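PDB 3UBF: neural-cadherin from Drosophila melanogaster, which mediates calcium-dependent, preferentially homophilic adhesion between cells and may help different cell types sort from one another. Local coordinates for residues 8-13 with 93-98; 42-47 with 67-72; 231-236 with 269-274; 275-280 with 307-312. All coordinates share one frame; numbering follows the deposited sequence.

In the fold
The chain holds three successive cadherin repeats; interactions 1 and 2 lie in the first and interactions 3 and 4 in the third. Interactions 1 and 2, with centres about 11 Å apart, share a sheet: strand 88-97 pairs with strand 68-76, and Ile94 N lies 2.9 Å from Ile69 O. Interaction 1 closes that sheet's edge and runs into calcium and zinc, whereas interaction 2 joins it to the facing sheet. In the third repeat, interactions 3 and 4 have centres about 15 Å apart and meet where Ile233 CG2 lies 4.1 Å from Ile307 CD1. Interactions 1 and 4 both end in acidic metal sites, with centres about 54 Å apart.

Interaction 1 (8-13 with 93-98); sequences RIEFTE and IILVKD. With ZN (zinc ion), chain B; CA (calcium ion), chain T.
Residues 8-12 and 93-97 pair as parallel strands at the edge of the mixed sheet in the first cadherin repeat of this chain, and their ends reach the metal site of the linker to the next repeat. Five backbone bonds tie them, from Ile9 N to Ile93 O (3.1 Å) through to Glu13 N to Lys97 O (2.8 Å). On one face Ile9 lies alongside Ile94, CG2 to CG1 3.8 Å, and Ile94 CG2 comes in the plane of the Phe11 ring to its edge, 4.0 Å from CD1. On the other face the Arg8 guanidinium lays one face over Ile93 CD1. With CG anti to the backbone N (chi1 178°) and the chain extended, Glu13 carries OE2 to calcium at 2.3 Å; OE2 also accepts a hydrogen bond from Tyr60 N. Asp98 grips zinc with both oxygens, OD2 at 2.0 Å, OD1 more loosely. Glu13 OE1 and Asp98 OD1, both acceptors, stand 3.1 Å apart with their carboxylate planes 69° apart, a closeness the cations probably offset. Glu61 joins both metals, with Asp136 at zinc and Asp138 at calcium. Strand 68-76 flanks strand 88-97 on its other side, while Phe24 of strand 22-25 packs on Ile9 and Ile94.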
loop_
_atom_site.group_PDB
_atom_site.type_symbol
_atom_site.label_atom_id
_atom_site.label_comp_id
_atom_site.label_asym_id
_atom_site.label_seq_id
_atom_site.Cartn_x
_atom_site.Cartn_y
_atom_site.Cartn_z
ATOM N N ARG A 8 5.099 -34.184 -6.179
ATOM C CA ARG A 8 4.715 -32.779 -6.255
ATOM C C ARG A 8 4.300 -32.323 -4.873
ATOM O O ARG A 8 3.572 -33.029 -4.180
ATOM C CB ARG A 8 3.554 -32.578 -7.225
ATOM C CG ARG A 8 3.930 -32.805 -8.672
ATOM C CD ARG A 8 2.718 -32.699 -9.593
ATOM N NE ARG A 8 3.108 -32.761 -11.001
ATOM C CZ ARG A 8 3.608 -31.732 -11.685
ATOM N NH1 ARG A 8 3.785 -30.552 -11.094
ATOM N NH2 ARG A 8 3.935 -31.885 -12.962
ATOM N N ILE A 9 4.777 -31.152 -4.465
ATOM C CA ILE A 9 4.481 -30.653 -3.140
ATOM C C ILE A 9 4.695 -29.139 -3.095
ATOM O O ILE A 9 5.608 -28.612 -3.724
ATOM C CB ILE A 9 5.301 -31.426 -2.075
ATOM C CG1 ILE A 9 4.670 -31.305 -0.691
ATOM C CG2 ILE A 9 6.776 -31.041 -2.120
ATOM C CD1 ILE A 9 5.244 -32.296 0.333
ATOM N N GLU A 10 3.824 -28.460 -2.353
ATOM C CA GLU A 10 3.800 -27.011 -2.251
ATOM C C GLU A 10 4.297 -26.548 -0.871
ATOM O O GLU A 10 3.824 -27.016 0.168
ATOM C CB GLU A 10 2.368 -26.517 -2.496
ATOM C CG GLU A 10 2.198 -25.021 -2.769
ATOM C CD GLU A 10 0.740 -24.653 -3.040
ATOM O OE1 GLU A 10 0.135 -25.206 -3.993
ATOM O OE2 GLU A 10 0.186 -23.812 -2.295
ATOM N N PHE A 11 5.264 -25.639 -0.880
ATOM C CA PHE A 11 5.728 -24.988 0.337
ATOM C C PHE A 11 5.908 -23.493 0.108
ATOM O O PHE A 11 6.073 -23.036 -1.017
ATOM C CB PHE A 11 7.029 -25.621 0.843
ATOM C CG PHE A 11 6.832 -26.961 1.468
ATOM C CD1 PHE A 11 7.181 -28.117 0.778
ATOM C CD2 PHE A 11 6.249 -27.076 2.729
ATOM C CE1 PHE A 11 6.973 -29.369 1.337
ATOM C CE2 PHE A 11 6.033 -28.338 3.306
ATOM C CZ PHE A 11 6.395 -29.485 2.605
ATOM N N THR A 12 5.853 -22.721 1.181
ATOM C CA THR A 12 6.049 -21.295 1.045
ATOM C C THR A 12 7.542 -21.023 1.027
ATOM O O THR A 12 8.337 -21.888 1.356
ATOM C CB THR A 12 5.379 -20.518 2.175
ATOM O OG1 THR A 12 6.035 -20.825 3.406
ATOM C CG2 THR A 12 3.893 -20.877 2.266
ATOM N N GLU A 13 7.916 -19.824 0.613
ATOM C CA GLU A 13 9.284 -19.351 0.735
ATOM C C GLU A 13 9.773 -19.524 2.173
ATOM O O GLU A 13 10.873 -20.030 2.402
ATOM C CB GLU A 13 9.342 -17.888 0.297
ATOM C CG GLU A 13 10.686 -17.242 0.418
ATOM C CD GLU A 13 10.718 -15.868 -0.207
ATOM O OE1 GLU A 13 9.946 -14.963 0.203
ATOM O OE2 GLU A 13 11.547 -15.694 -1.119
ATOM N N ILE A 93 9.251 -32.032 -7.535
ATOM C CA ILE A 93 8.926 -30.650 -7.883
ATOM C C ILE A 93 8.261 -30.002 -6.688
ATOM O O ILE A 93 7.097 -30.275 -6.396
ATOM C CB ILE A 93 7.975 -30.546 -9.115
ATOM C CG1 ILE A 93 8.447 -31.441 -10.273
ATOM C CG2 ILE A 93 7.863 -29.099 -9.586
ATOM C CD1 ILE A 93 7.557 -31.371 -11.527
ATOM N N ILE A 94 9.011 -29.162 -5.983
ATOM C CA ILE A 94 8.459 -28.386 -4.889
ATOM C C ILE A 94 8.009 -27.065 -5.477
ATOM O O ILE A 94 8.838 -26.235 -5.836
ATOM C CB ILE A 94 9.507 -28.101 -3.793
ATOM C CG1 ILE A 94 10.059 -29.400 -3.196
ATOM C CG2 ILE A 94 8.917 -27.200 -2.696
ATOM C CD1 ILE A 94 11.384 -29.210 -2.455
ATOM N N LEU A 95 6.703 -26.870 -5.600
ATOM C CA LEU A 95 6.185 -25.563 -5.973
ATOM C C LEU A 95 6.339 -24.626 -4.780
ATOM O O LEU A 95 5.792 -24.908 -3.719
ATOM C CB LEU A 95 4.720 -25.656 -6.390
ATOM C CG LEU A 95 4.127 -24.331 -6.889
ATOM C CD1 LEU A 95 4.777 -23.875 -8.204
ATOM C CD2 LEU A 95 2.602 -24.408 -7.015
ATOM N N VAL A 96 7.095 -23.536 -4.951
ATOM C CA VAL A 96 7.352 -22.559 -3.881
ATOM C C VAL A 96 6.425 -21.355 -4.022
ATOM O O VAL A 96 6.331 -20.731 -5.082
ATOM C CB VAL A 96 8.828 -22.083 -3.871
ATOM C CG1 VAL A 96 9.083 -21.019 -2.781
ATOM C CG2 VAL A 96 9.776 -23.267 -3.699
ATOM N N LYS A 97 5.729 -21.048 -2.939
ATOM C CA LYS A 97 4.811 -19.925 -2.899
ATOM C C LYS A 97 5.450 -18.745 -2.175
ATOM O O LYS A 97 5.922 -18.874 -1.044
ATOM C CB LYS A 97 3.490 -20.336 -2.238
ATOM C CG LYS A 97 2.273 -20.402 -3.179
ATOM C CD LYS A 97 2.527 -21.165 -4.491
ATOM C CE LYS A 97 1.281 -21.170 -5.404
ATOM N NZ LYS A 97 0.718 -19.801 -5.721
ATOM N N ASP A 98 5.489 -17.605 -2.855
ATOM C CA ASP A 98 5.950 -16.364 -2.261
ATOM C C ASP A 98 4.748 -15.711 -1.583
ATOM O O ASP A 98 3.938 -15.049 -2.244
ATOM C CB ASP A 98 6.512 -15.461 -3.360
ATOM C CG ASP A 98 7.339 -14.327 -2.821
ATOM O OD1 ASP A 98 7.507 -14.237 -1.588
ATOM O OD2 ASP A 98 7.824 -13.511 -3.639
HETATM ZN ZN ZN B . 9.059 -12.399 -2.501
HETATM CA CA CA T . 11.978 -13.411 -1.452
HETATM O O HOH W 1 9.590 -12.720 -1.060
HETATM O O HOH W 2 13.024 -13.767 0.541
#

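Interaction 2 (42-47 with 67-72); sequences PWVTVE and KTIDFW
Ile69 and Val44 meet through methyl groups, Val44 CG2 to Ile69 CG2 at 3.7 Å, and Phe71 takes the same valine methyl on its ring. Val44 CG2 stands 3.8 Å from the Phe71 ring centroid and 18° off the ring normal, a CH-pi contact over the face, offset toward the rim. The ring gets there because Phe71 CG sits between its backbone N and carbonyl carbon (chi1 60°). Val46 CG2 approaches the same ring obliquely, 3.7 Å from Phe71 CE2. No hydrogen bond crosses the contact: strands 44-46 and 68-72 belong to the two facing sheets of the cadherin beta sandwich, and their axes approach to 9.6 Å at an angle of 30°. Ile69 also reaches Trp43, with which it crosses at about a right angle; its CD1 lies 3.6 Å from Trp43 CB, and CG1 meets the indole obliquely, 4.0 Å from CD1 of that ring. Were Ile69 cut back to an alanine, a gap would probably open beside Trp43 CB and Val44 would lose its methyl partner. Val52 of strand 51-54 touches Val44, Val46 and Phe71, while Trp58 packs on Ile69 and hydrogen-bonds Trp43 O through NE1.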
loop_
_atom_site.group_PDB
_atom_site.type_symbol
_atom_site.label_atom_id
_atom_site.label_comp_id
_atom_site.label_asym_id
_atom_site.label_seq_id
_atom_site.Cartn_x
_atom_site.Cartn_y
_atom_site.Cartn_z
ATOM N N PRO A 42 20.837 -26.100 -5.461
ATOM C CA PRO A 42 21.277 -25.056 -4.544
ATOM C C PRO A 42 20.364 -24.947 -3.325
ATOM O O PRO A 42 20.790 -24.501 -2.260
ATOM C CB PRO A 42 21.207 -23.776 -5.395
ATOM C CG PRO A 42 21.083 -24.235 -6.810
ATOM C CD PRO A 42 20.355 -25.539 -6.735
ATOM N N TRP A 43 19.133 -25.405 -3.480
ATOM C CA TRP A 43 18.103 -25.143 -2.491
ATOM C C TRP A 43 17.847 -26.299 -1.535
ATOM O O TRP A 43 17.339 -26.083 -0.435
ATOM C CB TRP A 43 16.808 -24.711 -3.194
ATOM C CG TRP A 43 17.034 -23.571 -4.154
ATOM C CD1 TRP A 43 17.032 -23.633 -5.515
ATOM C CD2 TRP A 43 17.344 -22.213 -3.811
ATOM N NE1 TRP A 43 17.307 -22.395 -6.046
ATOM C CE2 TRP A 43 17.500 -21.504 -5.023
ATOM C CE3 TRP A 43 17.492 -21.524 -2.597
ATOM C CZ2 TRP A 43 17.794 -20.140 -5.058
ATOM C CZ3 TRP A 43 17.785 -20.162 -2.633
ATOM C CH2 TRP A 43 17.933 -19.487 -3.856
ATOM N N VAL A 44 18.194 -27.512 -1.945
ATOM C CA VAL A 44 17.872 -28.686 -1.145
ATOM C C VAL A 44 18.983 -29.715 -1.176
ATOM O O VAL A 44 19.621 -29.905 -2.210
ATOM C CB VAL A 44 16.537 -29.383 -1.594
ATOM C CG1 VAL A 44 15.308 -28.533 -1.261
ATOM C CG2 VAL A 44 16.564 -29.743 -3.073
ATOM N N THR A 45 19.226 -30.350 -0.029
ATOM C CA THR A 45 19.977 -31.605 0.029
ATOM C C THR A 45 18.965 -32.693 0.321
ATOM O O THR A 45 17.883 -32.418 0.847
ATOM C CB THR A 45 21.043 -31.634 1.150
ATOM O OG1 THR A 45 20.423 -31.385 2.416
ATOM C CG2 THR A 45 22.125 -30.605 0.910
ATOM N N VAL A 46 19.311 -33.928 -0.029
ATOM C CA VAL A 46 18.459 -35.075 0.275
ATOM C C VAL A 46 19.234 -36.015 1.165
ATOM O O VAL A 46 20.332 -36.430 0.812
ATOM C CB VAL A 46 17.999 -35.798 -0.998
ATOM C CG1 VAL A 46 17.406 -37.145 -0.657
ATOM C CG2 VAL A 46 16.978 -34.954 -1.736
ATOM N N GLU A 47 18.673 -36.328 2.328
ATOM C CA GLU A 47 19.314 -37.264 3.247
ATOM C C GLU A 47 19.189 -38.691 2.739
ATOM O O GLU A 47 18.376 -38.984 1.867
ATOM C CB GLU A 47 18.722 -37.159 4.656
ATOM C CG GLU A 47 19.008 -35.846 5.381
ATOM C CD GLU A 47 20.456 -35.695 5.833
ATOM O OE1 GLU A 47 21.129 -34.771 5.321
ATOM O OE2 GLU A 47 20.927 -36.488 6.696
ATOM N N LYS A 67 9.473 -21.340 -10.746
ATOM C CA LYS A 67 9.217 -21.136 -9.307
ATOM C C LYS A 67 9.116 -22.457 -8.558
ATOM O O LYS A 67 8.269 -22.661 -7.681
ATOM C CB LYS A 67 8.005 -20.229 -9.073
ATOM C CG LYS A 67 8.178 -18.846 -9.698
ATOM C CD LYS A 67 9.446 -18.166 -9.202
ATOM C CE LYS A 67 9.765 -16.901 -9.962
ATOM N NZ LYS A 67 11.076 -16.395 -9.500
ATOM N N THR A 68 10.015 -23.357 -8.915
ATOM C CA THR A 68 10.015 -24.688 -8.355
ATOM C C THR A 68 11.428 -25.055 -7.943
ATOM O O THR A 68 12.402 -24.620 -8.562
ATOM C CB THR A 68 9.495 -25.731 -9.369
ATOM O OG1 THR A 68 10.300 -25.691 -10.553
ATOM C CG2 THR A 68 8.043 -25.453 -9.743
ATOM N N ILE A 69 11.537 -25.828 -6.873
ATOM C CA ILE A 69 12.767 -26.516 -6.593
ATOM C C ILE A 69 12.555 -27.865 -7.246
ATOM O O ILE A 69 11.734 -28.674 -6.799
ATOM C CB ILE A 69 13.077 -26.569 -5.099
ATOM C CG1 ILE A 69 13.389 -25.147 -4.611
ATOM C CG2 ILE A 69 14.281 -27.454 -4.847
ATOM C CD1 ILE A 69 13.184 -24.914 -3.156
ATOM N N ASP A 70 13.259 -28.059 -8.359
ATOM C CA ASP A 70 13.030 -29.188 -9.247
ATOM C C ASP A 70 14.291 -30.037 -9.288
ATOM O O ASP A 70 15.342 -29.591 -9.744
ATOM C CB ASP A 70 12.637 -28.692 -10.654
ATOM C CG ASP A 70 11.912 -29.759 -11.488
ATOM O OD1 ASP A 70 11.878 -30.940 -11.069
ATOM O OD2 ASP A 70 11.377 -29.416 -12.576
ATOM N N PHE A 71 14.183 -31.266 -8.801
ATOM C CA PHE A 71 15.341 -32.146 -8.710
ATOM C C PHE A 71 14.924 -33.600 -8.809
ATOM O O PHE A 71 13.748 -33.928 -8.691
ATOM C CB PHE A 71 16.115 -31.902 -7.405
ATOM C CG PHE A 71 15.305 -32.141 -6.166
ATOM C CD1 PHE A 71 14.385 -31.199 -5.728
ATOM C CD2 PHE A 71 15.456 -33.318 -5.440
ATOM C CE1 PHE A 71 13.627 -31.426 -4.569
ATOM C CE2 PHE A 71 14.702 -33.552 -4.280
ATOM C CZ PHE A 71 13.789 -32.600 -3.842
ATOM N N TRP A 72 15.912 -34.459 -9.017
ATOM C CA TRP A 72 15.697 -35.888 -9.115
ATOM C C TRP A 72 16.357 -36.596 -7.934
ATOM O O TRP A 72 17.326 -36.104 -7.360
ATOM C CB TRP A 72 16.275 -36.413 -10.431
ATOM C CG TRP A 72 15.461 -36.093 -11.654
ATOM C CD1 TRP A 72 15.447 -34.922 -12.340
ATOM C CD2 TRP A 72 14.564 -36.974 -12.342
ATOM N NE1 TRP A 72 14.587 -35.008 -13.412
ATOM C CE2 TRP A 72 14.033 -36.258 -13.435
ATOM C CE3 TRP A 72 14.153 -38.300 -12.137
ATOM C CZ2 TRP A 72 13.110 -36.822 -14.326
ATOM C CZ3 TRP A 72 13.229 -38.861 -13.028
ATOM C CH2 TRP A 72 12.723 -38.119 -14.106
#

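Interaction 3 (231-236 with 269-274); sequences SDIISI and VKLAKE. With ZN (zinc ion), chain R.
A classic beta bulge sets two residues, Ile233 and Ile234, opposite the single Val269 in the antiparallel pairing of strands 232-239 and 268-271 of the third cadherin repeat. Backbone bonds frame it: Ile233 N to Val269 O and Val269 N to Ile234 O are each 2.8 Å, while Leu271 N reaches Ser231 O, in the carbonyl plane, at 3.2 Å. The apolar contacts come from both bulge residues and from Ile236. Ile234 CG2 lies alongside Val269, 3.7 Å from its CB, and Ile236 CD1 closes on Val269 CG2 at 3.5 Å. Ile233, with CG1 beside its backbone N (chi1 -78°), sends CD1 to 3.6 Å from Leu271 CB. Strand 300-310 of the facing sheet covers this side, Leu305 touching Ile234, Ile236 and Val269. The polar contacts are on the other face, where Asp232 and the extended Lys270 run side by side. Asp232 OD2 binds a zinc ion at 2.4 Å; OD1 of this aspartate stays 4.0 Å from Lys270 NZ, too far for a salt bridge.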
loop_
_atom_site.group_PDB
_atom_site.type_symbol
_atom_site.label_atom_id
_atom_site.label_comp_id
_atom_site.label_asym_id
_atom_site.label_seq_id
_atom_site.Cartn_x
_atom_site.Cartn_y
_atom_site.Cartn_z
ATOM N N SER A 231 -12.797 16.951 25.795
ATOM C CA SER A 231 -11.875 15.926 25.326
ATOM C C SER A 231 -11.850 15.885 23.795
ATOM O O SER A 231 -12.835 16.233 23.135
ATOM C CB SER A 231 -12.273 14.553 25.869
ATOM O OG SER A 231 -13.454 14.091 25.230
ATOM N N ASP A 232 -10.717 15.442 23.253
ATOM C CA ASP A 232 -10.505 15.326 21.815
ATOM C C ASP A 232 -11.313 14.167 21.271
ATOM O O ASP A 232 -11.313 13.081 21.852
ATOM C CB ASP A 232 -9.024 15.089 21.500
ATOM C CG ASP A 232 -8.115 16.196 22.023
ATOM O OD1 ASP A 232 -8.592 17.331 22.268
ATOM O OD2 ASP A 232 -6.902 15.927 22.187
ATOM N N ILE A 233 -11.990 14.409 20.154
ATOM C CA ILE A 233 -12.868 13.442 19.538
ATOM C C ILE A 233 -12.255 12.944 18.230
ATOM O O ILE A 233 -12.225 11.738 17.954
ATOM C CB ILE A 233 -14.258 14.077 19.300
ATOM C CG1 ILE A 233 -15.024 14.119 20.612
ATOM C CG2 ILE A 233 -15.076 13.335 18.230
ATOM C CD1 ILE A 233 -16.221 14.997 20.553
ATOM N N ILE A 234 -11.765 13.882 17.426
ATOM C CA ILE A 234 -11.160 13.554 16.147
ATOM C C ILE A 234 -10.254 14.700 15.724
ATOM O O ILE A 234 -10.524 15.862 16.056
ATOM C CB ILE A 234 -12.246 13.209 15.067
ATOM C CG1 ILE A 234 -11.602 12.742 13.752
ATOM C CG2 ILE A 234 -13.222 14.362 14.875
ATOM C CD1 ILE A 234 -12.516 11.902 12.886
ATOM N N SER A 235 -9.166 14.363 15.034
ATOM C CA SER A 235 -8.279 15.367 14.457
ATOM C C SER A 235 -8.510 15.445 12.970
ATOM O O SER A 235 -8.478 14.436 12.271
ATOM C CB SER A 235 -6.806 15.038 14.711
ATOM O OG SER A 235 -6.348 15.665 15.892
ATOM N N ILE A 236 -8.735 16.652 12.487
ATOM C CA ILE A 236 -8.903 16.869 11.069
ATOM C C ILE A 236 -7.729 17.680 10.547
ATOM O O ILE A 236 -7.291 18.647 11.178
ATOM C CB ILE A 236 -10.260 17.514 10.780
ATOM C CG1 ILE A 236 -11.347 16.460 10.951
ATOM C CG2 ILE A 236 -10.318 18.053 9.375
ATOM C CD1 ILE A 236 -12.539 16.966 11.658
ATOM N N VAL A 269 -11.169 18.426 16.929
ATOM C CA VAL A 269 -12.565 18.539 17.314
ATOM C C VAL A 269 -12.734 18.081 18.763
ATOM O O VAL A 269 -12.417 16.947 19.104
ATOM C CB VAL A 269 -13.473 17.711 16.372
ATOM C CG1 VAL A 269 -14.955 17.872 16.737
ATOM C CG2 VAL A 269 -13.236 18.117 14.937
ATOM N N LYS A 270 -13.221 18.971 19.615
ATOM C CA LYS A 270 -13.536 18.599 20.990
ATOM C C LYS A 270 -15.040 18.561 21.238
ATOM O O LYS A 270 -15.824 19.111 20.463
ATOM C CB LYS A 270 -12.847 19.532 21.986
ATOM C CG LYS A 270 -11.354 19.331 22.051
ATOM C CD LYS A 270 -10.687 20.324 22.982
ATOM C CE LYS A 270 -9.189 20.366 22.738
ATOM N NZ LYS A 270 -8.465 21.042 23.848
ATOM N N LEU A 271 -15.428 17.887 22.314
ATOM C CA LEU A 271 -16.798 17.904 22.794
ATOM C C LEU A 271 -17.032 19.157 23.628
ATOM O O LEU A 271 -16.319 19.397 24.600
ATOM C CB LEU A 271 -17.064 16.654 23.636
ATOM C CG LEU A 271 -18.490 16.428 24.158
ATOM C CD1 LEU A 271 -19.530 16.502 23.043
ATOM C CD2 LEU A 271 -18.570 15.095 24.871
ATOM N N ALA A 272 -18.027 19.954 23.249
ATOM C CA ALA A 272 -18.342 21.193 23.976
ATOM C C ALA A 272 -19.425 21.029 25.047
ATOM O O ALA A 272 -19.490 21.823 25.987
ATOM C CB ALA A 272 -18.733 22.285 23.001
ATOM N N LYS A 273 -20.268 20.005 24.902
ATOM C CA LYS A 273 -21.413 19.790 25.794
ATOM C C LYS A 273 -21.444 18.365 26.335
ATOM O O LYS A 273 -20.874 17.467 25.727
ATOM C CB LYS A 273 -22.725 20.066 25.049
ATOM C CG LYS A 273 -22.971 21.528 24.712
ATOM C CD LYS A 273 -24.168 21.695 23.783
ATOM C CE LYS A 273 -24.482 23.179 23.579
ATOM N NZ LYS A 273 -25.675 23.400 22.719
ATOM N N GLU A 274 -22.115 18.156 27.469
ATOM C CA GLU A 274 -22.395 16.802 27.957
ATOM C C GLU A 274 -23.402 16.122 27.033
ATOM O O GLU A 274 -24.219 16.787 26.402
ATOM C CB GLU A 274 -22.921 16.823 29.401
HETATM ZN ZN ZN R . -5.891 17.837 23.176
#

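Interaction 4 (275-280 with 307-312); sequences LDFEDL and IRVTDV. With ZN (zinc ion), chain O; ZN (zinc ion), chain S.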
loop_
_atom_site.group_PDB
_atom_site.type_symbol
_atom_site.label_atom_id
_atom_site.label_comp_id
_atom_site.label_asym_id
_atom_site.label_seq_id
_atom_site.Cartn_x
_atom_site.Cartn_y
_atom_site.Cartn_z
ATOM N N LEU A 275 -23.334 14.797 26.952
ATOM C CA LEU A 275 -24.193 14.038 26.058
ATOM C C LEU A 275 -25.155 13.112 26.796
ATOM O O LEU A 275 -24.788 12.467 27.787
ATOM C CB LEU A 275 -23.348 13.225 25.080
ATOM C CG LEU A 275 -22.481 13.977 24.068
ATOM C CD1 LEU A 275 -21.466 13.025 23.473
ATOM C CD2 LEU A 275 -23.328 14.646 22.973
ATOM N N ASP A 276 -26.387 13.053 26.304
ATOM C CA ASP A 276 -27.369 12.098 26.803
ATOM C C ASP A 276 -27.920 11.282 25.626
ATOM O O ASP A 276 -28.483 11.840 24.673
ATOM C CB ASP A 276 -28.493 12.817 27.565
ATOM C CG ASP A 276 -29.211 11.912 28.560
ATOM O OD1 ASP A 276 -29.066 10.667 28.471
ATOM O OD2 ASP A 276 -29.919 12.454 29.444
ATOM N N PHE A 277 -27.726 9.965 25.688
ATOM C CA PHE A 277 -28.186 9.054 24.636
ATOM C C PHE A 277 -29.685 8.827 24.736
ATOM O O PHE A 277 -30.365 8.661 23.723
ATOM C CB PHE A 277 -27.437 7.723 24.711
ATOM C CG PHE A 277 -27.715 6.801 23.558
ATOM C CD1 PHE A 277 -27.006 6.923 22.368
ATOM C CD2 PHE A 277 -28.665 5.795 23.668
ATOM C CE1 PHE A 277 -27.245 6.064 21.302
ATOM C CE2 PHE A 277 -28.908 4.926 22.603
ATOM C CZ PHE A 277 -28.193 5.064 21.417
ATOM N N GLU A 278 -30.185 8.829 25.968
ATOM C CA GLU A 278 -31.605 8.647 26.245
ATOM C C GLU A 278 -32.379 9.961 26.123
ATOM O O GLU A 278 -33.609 9.968 26.211
ATOM C CB GLU A 278 -31.809 8.026 27.633
ATOM C CG GLU A 278 -31.499 6.533 27.713
ATOM C CD GLU A 278 -30.096 6.214 28.242
ATOM O OE1 GLU A 278 -30.003 5.656 29.357
ATOM O OE2 GLU A 278 -29.090 6.507 27.559
ATOM N N ASP A 279 -31.667 11.071 25.929
ATOM C CA ASP A 279 -32.322 12.355 25.652
ATOM C C ASP A 279 -32.492 12.513 24.144
ATOM O O ASP A 279 -31.555 12.882 23.438
ATOM C CB ASP A 279 -31.552 13.543 26.269
ATOM C CG ASP A 279 -32.121 14.906 25.867
ATOM O OD1 ASP A 279 -33.261 14.970 25.358
ATOM O OD2 ASP A 279 -31.419 15.926 26.058
ATOM N N LEU A 280 -33.709 12.246 23.669
ATOM C CA LEU A 280 -34.013 12.276 22.232
ATOM C C LEU A 280 -34.065 13.680 21.600
ATOM O O LEU A 280 -34.352 13.818 20.407
ATOM C CB LEU A 280 -35.280 11.464 21.916
ATOM C CG LEU A 280 -35.207 9.932 22.048
ATOM C CD1 LEU A 280 -36.220 9.292 21.116
ATOM C CD2 LEU A 280 -33.810 9.361 21.758
ATOM N N ILE A 307 -20.465 12.314 13.453
ATOM C CA ILE A 307 -20.208 11.822 14.800
ATOM C C ILE A 307 -21.390 11.025 15.309
ATOM O O ILE A 307 -22.488 11.550 15.483
ATOM C CB ILE A 307 -19.855 12.955 15.795
ATOM C CG1 ILE A 307 -18.663 13.770 15.269
ATOM C CG2 ILE A 307 -19.591 12.375 17.191
ATOM C CD1 ILE A 307 -18.227 14.905 16.169
ATOM N N ARG A 308 -21.146 9.745 15.537
ATOM C CA ARG A 308 -22.129 8.863 16.131
ATOM C C ARG A 308 -21.891 8.720 17.629
ATOM O O ARG A 308 -20.751 8.604 18.087
ATOM C CB ARG A 308 -22.082 7.507 15.458
ATOM C CG ARG A 308 -22.548 7.532 14.018
ATOM C CD ARG A 308 -22.043 6.317 13.233
ATOM N NE ARG A 308 -22.776 6.128 11.977
ATOM C CZ ARG A 308 -22.386 6.583 10.787
ATOM N NH1 ARG A 308 -21.244 7.265 10.646
ATOM N NH2 ARG A 308 -23.141 6.344 9.723
ATOM N N VAL A 309 -22.982 8.740 18.382
ATOM C CA VAL A 309 -22.942 8.564 19.815
ATOM C C VAL A 309 -23.533 7.205 20.151
ATOM O O VAL A 309 -24.633 6.865 19.708
ATOM C CB VAL A 309 -23.720 9.685 20.528
ATOM C CG1 VAL A 309 -23.710 9.494 22.051
ATOM C CG2 VAL A 309 -23.130 11.038 20.156
ATOM N N THR A 310 -22.776 6.414 20.905
ATOM C CA THR A 310 -23.268 5.131 21.390
ATOM C C THR A 310 -23.680 5.269 22.839
ATOM O O THR A 310 -23.177 6.134 23.553
ATOM C CB THR A 310 -22.220 3.998 21.260
ATOM O OG1 THR A 310 -21.114 4.242 22.141
ATOM C CG2 THR A 310 -21.732 3.881 19.830
ATOM N N ASP A 311 -24.609 4.430 23.270
ATOM C CA ASP A 311 -24.940 4.374 24.681
ATOM C C ASP A 311 -23.870 3.618 25.447
ATOM O O ASP A 311 -23.130 2.798 24.904
ATOM C CB ASP A 311 -26.300 3.715 24.926
ATOM C CG ASP A 311 -26.958 4.192 26.216
ATOM O OD1 ASP A 311 -26.362 5.018 26.939
ATOM O OD2 ASP A 311 -28.087 3.744 26.508
ATOM N N VAL A 312 -23.811 3.902 26.733
ATOM C CA VAL A 312 -22.929 3.186 27.615
ATOM C C VAL A 312 -23.753 2.532 28.711
ATOM O O VAL A 312 -23.504 1.382 29.064
ATOM C CB VAL A 312 -21.862 4.123 28.200
ATOM C CG1 VAL A 312 -22.385 4.848 29.461
ATOM C CG2 VAL A 312 -20.581 3.328 28.474
HETATM ZN ZN ZN O . -27.096 6.457 28.857
HETATM ZN ZN ZN S . -28.751 3.116 28.273
HETATM O O HOH W 3 -27.689 3.165 30.178
HETATM O O HOH W 4 -27.285 8.486 30.000
#
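Phe277 packs firmly against Asp311 and Val309 at the C-terminal end of the third repeat, whereas Glu278 beside it is exposed and meets strand 307-310's end through metal. Asp311 CB stands over one face of the Phe277 ring, 3.7 Å from its centroid and 23° off the normal, and the aspartate's carboxylate plane is turned only 19° from the ring. Val309 O lies at the ring edge, 3.2 Å from CE1, and Leu275 CD1 touches Val309 CG2 more loosely. His284 also stacks on Phe277. With a serine instead of Phe277, Asp311 CB would probably lose its cover and the carboxylate its firm placement. On the outer side Glu278, bent at chi2 (97°), brings OE2 to one zinc ion at 2.4 Å; Asp311 OD1 and Glu225 share it, and Asp311 OD2 binds a second zinc at 2.0 Å. Glu278 OE2 and Asp311 OD2 come within 3.1 Å, so the cations probably balance the clustered acids, consistent with zinc occupying a cadherin calcium site.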